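Local coordinates for pyruvate kinase 1 (Trypanosoma brucei brucei, PDB 4KCT), which catalyses phosphoryl transfer from phosphoenolpyruvate to ADP, yielding pyruvate and ATP, and also has an intrinsic decarboxylase activity towards oxaloacetate, at residues I234-V246 and S256-I270. Residues are numbered along the deposited sequence; the frame is centred on the assembly and turned at random.
Sequences ILIISKIENHQGV and SNGIMVARGDLGVEI. With MG (magnesium ion), chain C; PYR (pyruvic acid), chain E.
Glu241 OE1 and Asp265 OD1 grip one magnesium ion from the two segments, each at 2.0 Å, in the active site at the C-terminal end of the TIM barrel. Pyruvate chelates the ion through OXT and O3, and two waters complete six-fold coordination. Carboxylates suit this place because their anionic oxygens are good ligands for magnesium, and the shared ion probably offsets the repulsion between Glu241 OE1 and Asp265 OD1, 2.8 Å apart; their planes are turned 58° apart. Glu241 OE2 is held by a metal-bound water and by Phe213 N.

Beneath the site, parallel strands 235-240 and 258-262 are neighbours in the barrel wall, joined by backbone hydrogen bonds such as Met260 N to Ser238 O. Lys239 and Met260 run side by side on the face towards the pyruvate. The lysine, bent at chi3 (50°), brings NZ within 2.9 Å of PYR O3, while Met260 SD packs against PYR CB at 3.8 Å. On this same face Gly258 leaves room for Ile237 CD1, 3.6 Å from Gly258 CA. At the start of helix 263-269 the N-H groups of Gly264 and Asp265 bind the pyruvate carboxylate; Gly264, lacking a side chain, lets PYR O come close to its N-H.

The opposite face of the strands is apolar where Ile240 CG1 meets Ile259 CG2, and both residues pack on Ile282 of helix 275-289. Small Ser238 and Ser256 fit beside Val220, with the Ser238 hydroxyl donating to that of Ser256, which is also bonded to Ile252 O. Near the strand starts, Asn257 imitates a strand carbonyl: with CG beside its own backbone N, OD1 takes the Ile236 N-H at 2.8 Å in an almost straight bond, 177° at the hydrogen, and also accepts from Arg224 NH1.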
ATOM      1  N   ILE A 234      13.663   5.682  39.082  1.00 20.61           N
ATOM      2  CA  ILE A 234      12.234   6.013  39.133  1.00 20.11           C
ATOM      3  C   ILE A 234      11.852   6.589  37.770  1.00 19.60           C
ATOM      4  O   ILE A 234      12.615   7.376  37.212  1.00 18.61           O
ATOM      5  CB  ILE A 234      11.954   7.048  40.241  1.00 21.64           C
ATOM      6  CG1 ILE A 234      12.264   6.443  41.620  1.00 19.96           C
ATOM      7  CG2 ILE A 234      10.502   7.545  40.162  1.00 20.00           C
ATOM      8  CD1 ILE A 234      12.238   7.454  42.772  1.00 19.62           C
ATOM      9  N   LEU A 235      10.749   6.126  37.177  1.00 17.95           N
ATOM     10  CA  LEU A 235      10.365   6.638  35.844  1.00 19.00           C
ATOM     11  C   LEU A 235       9.912   8.086  35.957  1.00 18.39           C
ATOM     12  O   LEU A 235       9.174   8.440  36.886  1.00 19.40           O
ATOM     13  CB  LEU A 235       9.224   5.821  35.251  1.00 19.28           C
ATOM     14  CG  LEU A 235       9.389   4.318  35.173  1.00 21.16           C
ATOM     15  CD1 LEU A 235       8.162   3.765  34.453  1.00 23.88           C
ATOM     16  CD2 LEU A 235      10.674   3.951  34.446  1.00 20.35           C
ATOM     17  N   ILE A 236      10.252   8.897  34.960  1.00 17.33           N
ATOM     18  CA  ILE A 236       9.624  10.212  34.826  1.00 17.21           C
ATOM     19  C   ILE A 236       8.613  10.206  33.675  1.00 19.17           C
ATOM     20  O   ILE A 236       8.967   9.939  32.530  1.00 17.02           O
ATOM     21  CB  ILE A 236      10.654  11.323  34.612  1.00 18.33           C
ATOM     22  CG1 ILE A 236      11.564  11.431  35.840  1.00 20.26           C
ATOM     23  CG2 ILE A 236       9.947  12.652  34.324  1.00 17.92           C
ATOM     24  CD1 ILE A 236      12.707  12.416  35.677  1.00 21.10           C
ATOM     25  N   ILE A 237       7.338  10.361  34.022  1.00 16.77           N
ATOM     26  CA  ILE A 237       6.282  10.464  33.035  1.00 16.52           C
ATOM     27  C   ILE A 237       5.948  11.950  32.918  1.00 17.35           C
ATOM     28  O   ILE A 237       5.436  12.557  33.875  1.00 16.58           O
ATOM     29  CB  ILE A 237       5.010   9.684  33.473  1.00 18.02           C
ATOM     30  CG1 ILE A 237       5.322   8.207  33.777  1.00 16.36           C
ATOM     31  CG2 ILE A 237       3.901   9.785  32.403  1.00 17.70           C
ATOM     32  CD1 ILE A 237       6.093   7.504  32.677  1.00 17.07           C
ATOM     33  N   SER A 238       6.283  12.563  31.780  1.00 15.72           N
ATOM     34  CA  SER A 238       6.104  14.006  31.657  1.00 16.56           C
ATOM     35  C   SER A 238       4.669  14.314  31.286  1.00 18.29           C
ATOM     36  O   SER A 238       4.128  13.715  30.350  1.00 14.93           O
ATOM     37  CB  SER A 238       7.063  14.574  30.602  1.00 17.24           C
ATOM     38  OG  SER A 238       8.404  14.482  31.076  1.00 19.46           O
ATOM     39  N   LYS A 239       4.033  15.230  32.028  1.00 15.95           N
ATOM     40  CA  LYS A 239       2.656  15.607  31.717  1.00 16.39           C
ATOM     41  C   LYS A 239       2.653  16.793  30.781  1.00 17.74           C
ATOM     42  O   LYS A 239       3.318  17.802  31.031  1.00 18.21           O
ATOM     43  CB  LYS A 239       1.868  15.939  32.982  1.00 15.49           C
ATOM     44  CG  LYS A 239       1.892  14.795  34.001  1.00 16.17           C
ATOM     45  CD  LYS A 239       1.331  15.241  35.359  1.00 19.48           C
ATOM     46  CE  LYS A 239      -0.009  15.943  35.226  1.00 18.04           C
ATOM     47  NZ  LYS A 239      -0.469  16.406  36.576  1.00 17.93           N
ATOM     48  N   ILE A 240       2.040  16.597  29.630  1.00 16.78           N
ATOM     49  CA  ILE A 240       1.920  17.653  28.637  1.00 17.00           C
ATOM     50  C   ILE A 240       0.625  18.430  28.896  1.00 18.16           C
ATOM     51  O   ILE A 240      -0.486  17.885  28.734  1.00 17.95           O
ATOM     52  CB  ILE A 240       1.882  17.035  27.223  1.00 15.48           C
ATOM     53  CG1 ILE A 240       3.108  16.155  27.002  1.00 16.13           C
ATOM     54  CG2 ILE A 240       1.726  18.119  26.131  1.00 16.92           C
ATOM     55  CD1 ILE A 240       4.436  16.903  27.115  1.00 16.03           C
ATOM     56  N   GLU A 241       0.756  19.706  29.269  1.00 16.79           N
ATOM     57  CA  GLU A 241      -0.381  20.446  29.786  1.00 19.07           C
ATOM     58  C   GLU A 241      -0.588  21.801  29.121  1.00 18.72           C
ATOM     59  O   GLU A 241      -1.474  22.546  29.535  1.00 19.67           O
ATOM     60  CB  GLU A 241      -0.252  20.658  31.314  1.00 21.30           C
ATOM     61  CG  GLU A 241       0.180  19.437  32.082  1.00 19.33           C
ATOM     62  CD  GLU A 241      -0.344  19.438  33.511  1.00 21.43           C
ATOM     63  OE1 GLU A 241      -1.583  19.373  33.693  1.00 25.93           O
ATOM     64  OE2 GLU A 241       0.473  19.339  34.434  1.00 18.86           O
ATOM     65  N   ASN A 242       0.289  22.168  28.179  1.00 17.71           N
ATOM     66  CA  ASN A 242       0.188  23.479  27.520  1.00 19.43           C
ATOM     67  C   ASN A 242       0.878  23.463  26.164  1.00 17.94           C
ATOM     68  O   ASN A 242       1.401  22.415  25.741  1.00 17.14           O
ATOM     69  CB  ASN A 242       0.768  24.612  28.424  1.00 19.46           C
ATOM     70  CG  ASN A 242       2.296  24.748  28.309  1.00 21.62           C
ATOM     71  OD1 ASN A 242       3.016  23.757  28.123  1.00 19.00           O
ATOM     72  ND2 ASN A 242       2.796  25.983  28.477  1.00 24.18           N
ATOM     73  N   HIS A 243       0.829  24.582  25.444  1.00 17.40           N
ATOM     74  CA  HIS A 243       1.268  24.564  24.052  1.00 18.95           C
ATOM     75  C   HIS A 243       2.771  24.303  23.942  1.00 18.82           C
ATOM     76  O   HIS A 243       3.225  23.706  22.970  1.00 18.02           O
ATOM     77  CB  HIS A 243       0.873  25.845  23.325  1.00 20.32           C
ATOM     78  CG  HIS A 243       1.825  26.969  23.560  1.00 23.91           C
ATOM     79  ND1 HIS A 243       1.900  27.606  24.760  1.00 24.57           N
ATOM     80  CD2 HIS A 243       2.917  27.418  22.801  1.00 24.02           C
ATOM     81  CE1 HIS A 243       2.933  28.482  24.731  1.00 26.27           C
ATOM     82  NE2 HIS A 243       3.562  28.353  23.538  1.00 24.54           N
ATOM     83  N   GLN A 244       3.554  24.757  24.928  1.00 19.91           N
ATOM     84  CA  GLN A 244       5.012  24.490  24.936  1.00 18.69           C
ATOM     85  C   GLN A 244       5.316  23.011  24.987  1.00 18.68           C
ATOM     86  O   GLN A 244       6.175  22.533  24.263  1.00 19.78           O
ATOM     87  CB  GLN A 244       5.701  25.163  26.142  1.00 21.20           C
ATOM     88  CG  GLN A 244       5.609  26.675  26.146  1.00 22.26           C
ATOM     89  CD  GLN A 244       6.076  27.259  27.480  1.00 24.02           C
ATOM     90  OE1 GLN A 244       5.339  27.264  28.475  1.00 24.97           O
ATOM     91  NE2 GLN A 244       7.331  27.592  27.539  1.00 23.13           N
ATOM     92  N   GLY A 245       4.623  22.285  25.863  1.00 16.73           N
ATOM     93  CA  GLY A 245       4.775  20.838  25.909  1.00 16.66           C
ATOM     94  C   GLY A 245       4.482  20.198  24.563  1.00 17.51           C
ATOM     95  O   GLY A 245       5.170  19.261  24.160  1.00 16.88           O
ATOM     96  N   VAL A 246       3.406  20.639  23.906  1.00 16.81           N
ATOM     97  CA  VAL A 246       3.034  20.087  22.608  1.00 16.80           C
ATOM     98  C   VAL A 246       4.086  20.417  21.538  1.00 18.06           C
ATOM     99  O   VAL A 246       4.518  19.542  20.793  1.00 17.87           O
ATOM    100  CB  VAL A 246       1.623  20.566  22.142  1.00 19.13           C
ATOM    101  CG1 VAL A 246       1.326  20.063  20.717  1.00 18.19           C
ATOM    102  CG2 VAL A 246       0.548  20.109  23.133  1.00 15.69           C
ATOM    103  N   SER A 256      12.236  11.736  28.507  1.00 17.68           N
ATOM    104  CA  SER A 256      11.310  11.186  29.500  1.00 17.82           C
ATOM    105  C   SER A 256      11.294   9.673  29.414  1.00 18.59           C
ATOM    106  O   SER A 256      11.723   9.108  28.413  1.00 19.94           O
ATOM    107  CB  SER A 256       9.879  11.733  29.261  1.00 17.01           C
ATOM    108  OG  SER A 256       9.869  13.146  29.302  1.00 19.38           O
ATOM    109  N   ASN A 257      10.709   9.018  30.415  1.00 17.60           N
ATOM    110  CA  ASN A 257      10.444   7.591  30.320  1.00 17.57           C
ATOM    111  C   ASN A 257       9.064   7.333  29.698  1.00 19.08           C
ATOM    112  O   ASN A 257       8.764   6.233  29.278  1.00 17.75           O
ATOM    113  CB  ASN A 257      10.527   6.935  31.702  1.00 15.81           C
ATOM    114  CG  ASN A 257      11.922   7.076  32.334  1.00 19.34           C
ATOM    115  OD1 ASN A 257      12.162   7.998  33.104  1.00 18.72           O
ATOM    116  ND2 ASN A 257      12.873   6.339  31.807  1.00 20.16           N
ATOM    117  N   GLY A 258       8.225   8.351  29.689  1.00 19.30           N
ATOM    118  CA  GLY A 258       6.829   8.193  29.237  1.00 17.77           C
ATOM    119  C   GLY A 258       6.120   9.531  29.283  1.00 16.26           C
ATOM    120  O   GLY A 258       6.717  10.544  29.683  1.00 14.67           O
ATOM    121  N   ILE A 259       4.882   9.568  28.782  1.00 15.27           N
ATOM    122  CA  ILE A 259       4.163  10.837  28.615  1.00 15.12           C
ATOM    123  C   ILE A 259       2.743  10.674  29.165  1.00 15.41           C
ATOM    124  O   ILE A 259       2.157   9.625  29.026  1.00 13.66           O
ATOM    125  CB  ILE A 259       4.071  11.213  27.124  1.00 15.36           C
ATOM    126  CG1 ILE A 259       5.477  11.438  26.544  1.00 15.46           C
ATOM    127  CG2 ILE A 259       3.148  12.417  26.930  1.00 14.94           C
ATOM    128  CD1 ILE A 259       6.174  12.675  27.146  1.00 15.29           C
ATOM    129  N   MET A 260       2.209  11.709  29.803  1.00 14.76           N
ATOM    130  CA  MET A 260       0.771  11.758  30.030  1.00 16.56           C
ATOM    131  C   MET A 260       0.155  12.890  29.245  1.00 15.67           C
ATOM    132  O   MET A 260       0.638  14.002  29.274  1.00 16.86           O
ATOM    133  CB  MET A 260       0.449  11.936  31.534  1.00 15.38           C
ATOM    134  CG  MET A 260      -1.040  12.095  31.768  1.00 15.80           C
ATOM    135  SD  MET A 260      -1.455  12.751  33.395  1.00 21.52           S
ATOM    136  CE  MET A 260      -0.690  11.526  34.455  1.00 18.34           C
ATOM    137  N   VAL A 261      -0.916  12.595  28.526  1.00 14.98           N
ATOM    138  CA  VAL A 261      -1.690  13.636  27.893  1.00 14.99           C
ATOM    139  C   VAL A 261      -2.662  14.200  28.923  1.00 16.38           C
ATOM    140  O   VAL A 261      -3.650  13.551  29.266  1.00 14.43           O
ATOM    141  CB  VAL A 261      -2.470  13.086  26.655  1.00 17.59           C
ATOM    142  CG1 VAL A 261      -3.269  14.204  25.973  1.00 17.89           C
ATOM    143  CG2 VAL A 261      -1.495  12.435  25.671  1.00 17.50           C
ATOM    144  N   ALA A 262      -2.284  15.317  29.541  1.00 15.26           N
ATOM    145  CA  ALA A 262      -2.974  15.793  30.729  1.00 15.16           C
ATOM    146  C   ALA A 262      -4.092  16.752  30.299  1.00 15.40           C
ATOM    147  O   ALA A 262      -3.884  17.955  30.192  1.00 15.16           O
ATOM    148  CB  ALA A 262      -1.991  16.490  31.665  1.00 16.22           C
ATOM    149  N   ARG A 263      -5.209  16.176  29.869  1.00 14.10           N
ATOM    150  CA  ARG A 263      -6.191  16.900  29.065  1.00 16.43           C
ATOM    151  C   ARG A 263      -6.915  18.022  29.805  1.00 16.62           C
ATOM    152  O   ARG A 263      -7.478  18.898  29.171  1.00 16.91           O
ATOM    153  CB  ARG A 263      -7.202  15.939  28.458  1.00 14.23           C
ATOM    154  CG  ARG A 263      -6.554  14.997  27.454  1.00 13.70           C
ATOM    155  CD  ARG A 263      -7.608  14.166  26.763  1.00 13.52           C
ATOM    156  NE  ARG A 263      -8.530  13.531  27.713  1.00 14.47           N
ATOM    157  CZ  ARG A 263      -9.534  12.752  27.335  1.00 14.99           C
ATOM    158  NH1 ARG A 263      -9.718  12.511  26.045  1.00 14.30           N
ATOM    159  NH2 ARG A 263     -10.442  12.342  28.221  1.00 16.96           N
ATOM    160  N   GLY A 264      -6.914  17.969  31.141  1.00 18.14           N
ATOM    161  CA  GLY A 264      -7.597  18.983  31.953  1.00 18.72           C
ATOM    162  C   GLY A 264      -6.956  20.336  31.754  1.00 18.32           C
ATOM    163  O   GLY A 264      -7.554  21.251  31.149  1.00 18.60           O
ATOM    164  N   ASP A 265      -5.693  20.441  32.157  1.00 17.93           N
ATOM    165  CA  ASP A 265      -4.944  21.680  31.957  1.00 17.99           C
ATOM    166  C   ASP A 265      -4.756  21.994  30.464  1.00 16.94           C
ATOM    167  O   ASP A 265      -4.809  23.161  30.029  1.00 15.15           O
ATOM    168  CB  ASP A 265      -3.603  21.600  32.703  1.00 20.13           C
ATOM    169  CG  ASP A 265      -3.756  21.905  34.208  1.00 28.86           C
ATOM    170  OD1 ASP A 265      -3.335  21.076  35.066  1.00 27.24           O
ATOM    171  OD2 ASP A 265      -4.438  22.901  34.517  1.00 35.74           O
ATOM    172  N   LEU A 266      -4.510  20.965  29.670  1.00 16.01           N
ATOM    173  CA  LEU A 266      -4.246  21.193  28.258  1.00 15.50           C
ATOM    174  C   LEU A 266      -5.418  21.917  27.598  1.00 15.69           C
ATOM    175  O   LEU A 266      -5.213  22.803  26.761  1.00 15.73           O
ATOM    176  CB  LEU A 266      -3.944  19.864  27.529  1.00 15.87           C
ATOM    177  CG  LEU A 266      -3.449  19.955  26.102  1.00 16.66           C
ATOM    178  CD1 LEU A 266      -2.189  20.824  26.033  1.00 18.41           C
ATOM    179  CD2 LEU A 266      -3.151  18.549  25.566  1.00 19.56           C
ATOM    180  N   GLY A 267      -6.646  21.483  27.916  1.00 16.77           N
ATOM    181  CA  GLY A 267      -7.852  22.007  27.273  1.00 16.78           C
ATOM    182  C   GLY A 267      -8.285  23.367  27.840  1.00 20.58           C
ATOM    183  O   GLY A 267      -9.248  23.973  27.363  1.00 18.57           O
ATOM    184  N   VAL A 268      -7.526  23.863  28.813  1.00 19.28           N
ATOM    185  CA  VAL A 268      -7.615  25.251  29.249  1.00 21.20           C
ATOM    186  C   VAL A 268      -6.554  26.096  28.539  1.00 20.33           C
ATOM    187  O   VAL A 268      -6.836  27.205  28.066  1.00 22.11           O
ATOM    188  CB  VAL A 268      -7.421  25.350  30.784  1.00 22.98           C
ATOM    189  CG1 VAL A 268      -7.160  26.792  31.216  1.00 23.59           C
ATOM    190  CG2 VAL A 268      -8.620  24.747  31.514  1.00 24.12           C
ATOM    191  N   GLU A 269      -5.367  25.521  28.356  1.00 19.37           N
ATOM    192  CA  GLU A 269      -4.255  26.243  27.726  1.00 19.66           C
ATOM    193  C   GLU A 269      -4.415  26.384  26.190  1.00 23.31           C
ATOM    194  O   GLU A 269      -3.950  27.346  25.612  1.00 23.15           O
ATOM    195  CB  GLU A 269      -2.928  25.557  28.053  1.00 19.08           C
ATOM    196  CG  GLU A 269      -2.520  25.670  29.516  1.00 19.40           C
ATOM    197  CD  GLU A 269      -1.739  26.953  29.801  1.00 21.64           C
ATOM    198  OE1 GLU A 269      -1.642  27.336  30.978  1.00 25.82           O
ATOM    199  OE2 GLU A 269      -1.234  27.583  28.838  1.00 24.80           O
ATOM    200  N   ILE A 270      -4.924  25.344  25.531  1.00 18.80           N
ATOM    201  CA  ILE A 270      -5.157  25.413  24.109  1.00 20.11           C
ATOM    202  C   ILE A 270      -6.652  25.243  23.899  1.00 18.99           C
ATOM    203  O   ILE A 270      -7.346  24.769  24.799  1.00 20.71           O
ATOM    204  CB  ILE A 270      -4.355  24.323  23.338  1.00 18.76           C
ATOM    205  CG1 ILE A 270      -4.995  22.942  23.487  1.00 17.06           C
ATOM    206  CG2 ILE A 270      -2.894  24.294  23.796  1.00 19.57           C
ATOM    207  CD1 ILE A 270      -4.266  21.858  22.696  1.00 16.27           C
TER
HETATM  208 MG    MG C1001      -2.917  19.145  35.148  1.00 24.91          MG
HETATM  209  C   PYR E1003      -4.699  17.392  33.968  1.00 27.52           C
HETATM  210  O   PYR E1003      -5.497  16.764  33.219  1.00 23.33           O
HETATM  211  OXT PYR E1003      -4.504  18.628  33.788  1.00 24.36           O
HETATM  212  CA  PYR E1003      -3.884  16.650  34.979  1.00 34.12           C
HETATM  213  O3  PYR E1003      -3.119  17.266  35.743  1.00 28.13           O
HETATM  214  CB  PYR E1003      -3.909  15.143  34.990  1.00 22.57           C
HETATM  215  O   HOH W   1      -1.087  19.792  36.406  1.00 22.91           O
HETATM  216  O   HOH W   2       1.362  28.537  29.070  1.00 27.05           O
HETATM  217  O   HOH W   3      -0.355  27.143  26.247  1.00 17.68           O
HETATM  218  O   HOH W   4      -4.047  19.441  36.931  1.00 38.32           O